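Local coordinates for protein lactose Operon Repressor (Escherichia coli, PDB 1JYE) that represses transcription of the lactose operon by binding operator DNA, in a dimeric variant of raised thermostability and lowered operator affinity, at residues 182-187 with 203-208. The protein carries 1 engineered substitution. Numbering follows the deposited sequence.
Sequences IALLAG and KYLTRN
An apolar helix-on-sheet contact joins I182 and L184 to L205 within one beta-alpha-beta crossover, that of strand 182-186, helix 192-207 and strand 214-217, in the periplasmic binding protein-like domain. The contact rests on van der Waals packing alone: no hydrogen bond links the two segments, their closest CA atoms (I182 and L205) stand 9.0 Å apart, and the interface buries 122 Å², both sides summed. I182 and L184, two residues apart on the strand, both direct their CB toward the helix, whereas the CB of A183 points away from it, and its side chain touches P239. L205 meets both with its forked end. Its CD1 lies 3.9 Å from CD2 of L184, the two side chains extended toward each other tip to tip, while the side chains of L205 and I182 run aslant to each other. With chi1 at -80°, CG of L205 lies beside the backbone N and anti to the carbonyl carbon; chi2 of 177° puts CD1, the branch that reaches L184, anti to CA. All three residues are buried; V171 of helix 163-177 and the loop residue P212 also touch L205. At the helix end, N208 ND2 donates to Y204 O over 2.8 Å, nearly straight at 164°, tying the first non-helical residue back to the last turn. On the I182 side, the touching atom is CD1, 4.0 Å from L205 CD2.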
loop_
_atom_site.group_PDB
_atom_site.type_symbol
_atom_site.label_atom_id
_atom_site.label_comp_id
_atom_site.label_asym_id
_atom_site.label_seq_id
_atom_site.Cartn_x
_atom_site.Cartn_y
_atom_site.Cartn_z
ATOM N N ILE A 182 -9.744 27.734 7.613
ATOM C CA ILE A 182 -9.084 26.529 7.131
ATOM C C ILE A 182 -7.845 26.111 7.912
ATOM O O ILE A 182 -7.045 26.946 8.328
ATOM C CB ILE A 182 -8.709 26.722 5.647
ATOM C CG1 ILE A 182 -9.979 27.040 4.850
ATOM C CG2 ILE A 182 -8.012 25.474 5.100
ATOM C CD1 ILE A 182 -9.737 27.456 3.417
ATOM N N ALA A 183 -7.697 24.804 8.116
ATOM C CA ALA A 183 -6.542 24.275 8.824
ATOM C C ALA A 183 -5.745 23.411 7.856
ATOM O O ALA A 183 -6.308 22.833 6.923
ATOM C CB ALA A 183 -6.983 23.447 10.030
ATOM N N LEU A 184 -4.437 23.339 8.076
ATOM C CA LEU A 184 -3.552 22.555 7.226
ATOM C C LEU A 184 -2.906 21.418 8.000
ATOM O O LEU A 184 -2.480 21.597 9.138
ATOM C CB LEU A 184 -2.434 23.436 6.660
ATOM C CG LEU A 184 -2.823 24.741 5.960
ATOM C CD1 LEU A 184 -1.551 25.463 5.504
ATOM C CD2 LEU A 184 -3.732 24.451 4.781
ATOM N N LEU A 185 -2.843 20.242 7.383
ATOM C CA LEU A 185 -2.187 19.096 8.005
ATOM C C LEU A 185 -1.159 18.639 6.984
ATOM O O LEU A 185 -1.485 17.942 6.020
ATOM C CB LEU A 185 -3.181 17.969 8.308
ATOM C CG LEU A 185 -2.542 16.679 8.844
ATOM C CD1 LEU A 185 -1.608 16.992 10.010
ATOM C CD2 LEU A 185 -3.639 15.720 9.283
ATOM N N ALA A 186 0.083 19.055 7.202
ATOM C CA ALA A 186 1.181 18.747 6.296
ATOM C C ALA A 186 1.797 17.378 6.513
ATOM O O ALA A 186 1.614 16.755 7.559
ATOM C CB ALA A 186 2.265 19.821 6.427
ATOM N N GLY A 187 2.524 16.918 5.500
ATOM C CA GLY A 187 3.221 15.651 5.598
ATOM C C GLY A 187 4.503 15.940 6.360
ATOM O O GLY A 187 4.745 17.091 6.726
ATOM N N LYS A 203 0.844 29.547 -0.305
ATOM C CA LYS A 203 0.878 30.469 -1.434
ATOM C C LYS A 203 -0.527 30.802 -1.928
ATOM O O LYS A 203 -0.893 31.970 -2.050
ATOM C CB LYS A 203 1.693 29.874 -2.585
ATOM C CG LYS A 203 1.653 30.704 -3.864
ATOM C CD LYS A 203 2.456 30.048 -4.978
ATOM C CE LYS A 203 2.264 30.779 -6.297
ATOM N NZ LYS A 203 3.045 30.159 -7.406
ATOM N N TYR A 204 -1.322 29.776 -2.206
ATOM C CA TYR A 204 -2.666 30.016 -2.709
ATOM C C TYR A 204 -3.653 30.534 -1.669
ATOM O O TYR A 204 -4.568 31.286 -2.010
ATOM C CB TYR A 204 -3.165 28.759 -3.429
ATOM C CG TYR A 204 -2.342 28.518 -4.676
ATOM C CD1 TYR A 204 -2.478 29.350 -5.792
ATOM C CD2 TYR A 204 -1.354 27.535 -4.707
ATOM C CE1 TYR A 204 -1.645 29.217 -6.900
ATOM C CE2 TYR A 204 -0.514 27.392 -5.813
ATOM C CZ TYR A 204 -0.663 28.239 -6.902
ATOM O OH TYR A 204 0.182 28.131 -7.981
ATOM N N LEU A 205 -3.472 30.165 -0.404
ATOM C CA LEU A 205 -4.356 30.683 0.633
ATOM C C LEU A 205 -4.080 32.187 0.727
ATOM O O LEU A 205 -5.009 32.992 0.819
ATOM C CB LEU A 205 -4.076 30.018 1.985
ATOM C CG LEU A 205 -4.688 28.627 2.194
ATOM C CD1 LEU A 205 -4.255 28.068 3.538
ATOM C CD2 LEU A 205 -6.207 28.724 2.119
ATOM N N THR A 206 -2.802 32.553 0.676
ATOM C CA THR A 206 -2.412 33.961 0.747
ATOM C C THR A 206 -2.979 34.725 -0.446
ATOM O O THR A 206 -3.474 35.845 -0.298
ATOM C CB THR A 206 -0.876 34.118 0.766
ATOM O OG1 THR A 206 -0.345 33.472 1.929
ATOM C CG2 THR A 206 -0.491 35.596 0.808
ATOM N N ARG A 207 -2.918 34.123 -1.629
ATOM C CA ARG A 207 -3.448 34.772 -2.821
ATOM C C ARG A 207 -4.946 35.033 -2.673
ATOM O O ARG A 207 -5.489 35.957 -3.282
ATOM C CB ARG A 207 -3.193 33.917 -4.066
ATOM C CG ARG A 207 -1.743 33.912 -4.536
ATOM C CD ARG A 207 -1.637 33.313 -5.933
ATOM N NE ARG A 207 -0.288 33.394 -6.479
ATOM C CZ ARG A 207 0.046 32.984 -7.698
ATOM N NH1 ARG A 207 -0.876 32.465 -8.498
ATOM N NH2 ARG A 207 1.299 33.092 -8.118
ATOM N N ASN A 208 -5.609 34.214 -1.863
ATOM C CA ASN A 208 -7.041 34.363 -1.626
ATOM C C ASN A 208 -7.306 35.127 -0.327
ATOM O O ASN A 208 -8.411 35.101 0.217
ATOM C CB ASN A 208 -7.710 32.981 -1.607
ATOM C CG ASN A 208 -7.912 32.421 -3.006
ATOM O OD1 ASN A 208 -8.884 32.756 -3.685
ATOM N ND2 ASN A 208 -6.978 31.591 -3.457
#